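Local coordinates for protein beta-hydroxyacid dehydrogenase, 3-hydroxyisobutyrate dehydrogenase (PDB 6GRL) that probably acts as an NADP-dependent imine reductase, an oxidoreductase of the HIBADH-related family associated with S-selective imine reduction and reductive amination, at residues V23-L28 with A34-F39. Residues are numbered along the deposited sequence; the frame is centred on the assembly and turned at random.
Sequences VTVLGL and AIARAF
V23 and V25 both reach the F39 ring at CD2, and V25 also packs against A36. In one of V23's two modelled conformers, the side chain crosses F39 at about a right angle, V23 CG1 lying obliquely to the ring, 3.6 Å from F39 CD2. V25 CG2 instead comes to the ring edge, near its plane, 4.1 Å from F39 CD2. With CG1 anti to the backbone N (V25 chi1 178°), V25 CG2 is left anti to the carbonyl carbon and reaches the helix backbone, 4.0 Å from A36 CA. From the far end of 23-28, L28 adds one branch, CD2 lying 4.1 Å from A36 CB, which thus touches two methyl groups approaching roughly at right angles. The axes of strand 23-26 and helix 34-39 run nearly antiparallel (167°), 9.0 Å apart, as expected for the first strand and helix of a Rossmann-type beta-alpha-beta unit; G27 fits its glycine-rich turn, which in this family usually faces the dinucleotide. F39 also meets H44 edge-to-face, and V48 of the neighbouring strand 46-49 touches A36. No hydrogen bond crosses between the segments and all five touching residues are buried, implying packing through apolar van der Waals contact, not directional polar bonds.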
loop_
_atom_site.group_PDB
_atom_site.type_symbol
_atom_site.label_atom_id
_atom_site.label_comp_id
_atom_site.label_asym_id
_atom_site.label_seq_id
_atom_site.Cartn_x
_atom_site.Cartn_y
_atom_site.Cartn_z
ATOM N N VAL A 23 -5.435 -6.743 -23.797
ATOM C CA VAL A 23 -5.211 -5.824 -22.684
ATOM C C VAL A 23 -4.641 -4.523 -23.229
ATOM O O VAL A 23 -3.793 -4.535 -24.129
ATOM C CB VAL A 23 -4.262 -6.435 -21.627
ATOM C CG1 VAL A 23 -3.967 -5.434 -20.520
ATOM C CG2 VAL A 23 -4.849 -7.714 -21.047
ATOM N N THR A 24 -5.105 -3.401 -22.686
ATOM C CA THR A 24 -4.549 -2.089 -22.981
ATOM C C THR A 24 -3.856 -1.565 -21.731
ATOM O O THR A 24 -4.419 -1.641 -20.633
ATOM C CB THR A 24 -5.636 -1.113 -23.433
ATOM O OG1 THR A 24 -6.095 -1.480 -24.739
ATOM C CG2 THR A 24 -5.099 0.317 -23.469
ATOM N N VAL A 25 -2.637 -1.054 -21.891
ATOM C CA VAL A 25 -1.885 -0.445 -20.799
ATOM C C VAL A 25 -1.668 1.023 -21.137
ATOM O O VAL A 25 -1.053 1.344 -22.161
ATOM C CB VAL A 25 -0.543 -1.151 -20.554
ATOM C CG1 VAL A 25 0.221 -0.457 -19.433
ATOM C CG2 VAL A 25 -0.767 -2.615 -20.218
ATOM N N LEU A 26 -2.172 1.909 -20.280
ATOM C CA LEU A 26 -1.961 3.346 -20.414
ATOM C C LEU A 26 -0.876 3.766 -19.430
ATOM O O LEU A 26 -1.076 3.707 -18.212
ATOM C CB LEU A 26 -3.252 4.118 -20.151
ATOM C CG LEU A 26 -4.456 3.791 -21.028
ATOM C CD1 LEU A 26 -5.650 4.631 -20.612
ATOM C CD2 LEU A 26 -4.119 4.017 -22.494
ATOM N N GLY A 27 0.265 4.196 -19.959
ATOM C CA GLY A 27 1.374 4.619 -19.128
ATOM C C GLY A 27 2.545 3.666 -19.203
ATOM O O GLY A 27 2.423 2.493 -18.836
ATOM N N LEU A 28 3.688 4.154 -19.677
ATOM C CA LEU A 28 4.866 3.322 -19.869
ATOM C C LEU A 28 6.066 3.876 -19.113
ATOM O O LEU A 28 7.188 3.911 -19.625
ATOM C CB LEU A 28 5.184 3.164 -21.352
ATOM C CG LEU A 28 4.170 2.317 -22.123
ATOM C CD1 LEU A 28 4.587 2.188 -23.572
ATOM C CD2 LEU A 28 3.998 0.941 -21.485
ATOM N N ALA A 34 6.851 -2.441 -17.062
ATOM C CA ALA A 34 6.979 -3.781 -16.500
ATOM C C ALA A 34 5.645 -4.516 -16.514
ATOM O O ALA A 34 5.601 -5.731 -16.733
ATOM C CB ALA A 34 7.536 -3.704 -15.078
ATOM N N ILE A 35 4.549 -3.792 -16.283
ATOM C CA ILE A 35 3.228 -4.406 -16.343
ATOM C C ILE A 35 2.893 -4.802 -17.776
ATOM O O ILE A 35 2.411 -5.912 -18.034
ATOM C CB ILE A 35 2.174 -3.453 -15.752
ATOM C CG1 ILE A 35 2.355 -3.356 -14.236
ATOM C CG2 ILE A 35 0.766 -3.913 -16.107
ATOM C CD1 ILE A 35 1.679 -2.162 -13.615
ATOM N N ALA A 36 3.147 -3.902 -18.730
ATOM C CA ALA A 36 2.900 -4.225 -20.131
ATOM C C ALA A 36 3.746 -5.409 -20.581
ATOM O O ALA A 36 3.261 -6.287 -21.305
ATOM C CB ALA A 36 3.173 -3.004 -21.009
ATOM N N ARG A 37 5.012 -5.453 -20.153
ATOM C CA ARG A 37 5.876 -6.583 -20.488
ATOM C C ARG A 37 5.299 -7.891 -19.965
ATOM O O ARG A 37 5.299 -8.906 -20.672
ATOM C CB ARG A 37 7.279 -6.365 -19.922
ATOM C CG ARG A 37 8.175 -5.477 -20.764
ATOM C CD ARG A 37 9.639 -5.676 -20.391
ATOM N NE ARG A 37 9.874 -5.448 -18.967
ATOM C CZ ARG A 37 10.150 -4.260 -18.437
ATOM N NH1 ARG A 37 10.228 -3.189 -19.213
ATOM N NH2 ARG A 37 10.348 -4.144 -17.131
ATOM N N ALA A 38 4.802 -7.886 -18.725
ATOM C CA ALA A 38 4.254 -9.106 -18.144
ATOM C C ALA A 38 3.067 -9.617 -18.950
ATOM O O ALA A 38 2.931 -10.827 -19.169
ATOM C CB ALA A 38 3.851 -8.861 -16.690
ATOM N N PHE A 39 2.203 -8.710 -19.410
ATOM C CA PHE A 39 1.058 -9.126 -20.215
ATOM C C PHE A 39 1.500 -9.632 -21.582
ATOM O O PHE A 39 0.963 -10.626 -22.084
ATOM C CB PHE A 39 0.069 -7.969 -20.355
ATOM C CG PHE A 39 -0.721 -7.693 -19.105
ATOM C CD1 PHE A 39 -1.184 -8.733 -18.316
ATOM C CD2 PHE A 39 -0.996 -6.391 -18.717
ATOM C CE1 PHE A 39 -1.911 -8.481 -17.166
ATOM C CE2 PHE A 39 -1.722 -6.132 -17.567
ATOM C CZ PHE A 39 -2.180 -7.179 -16.792
#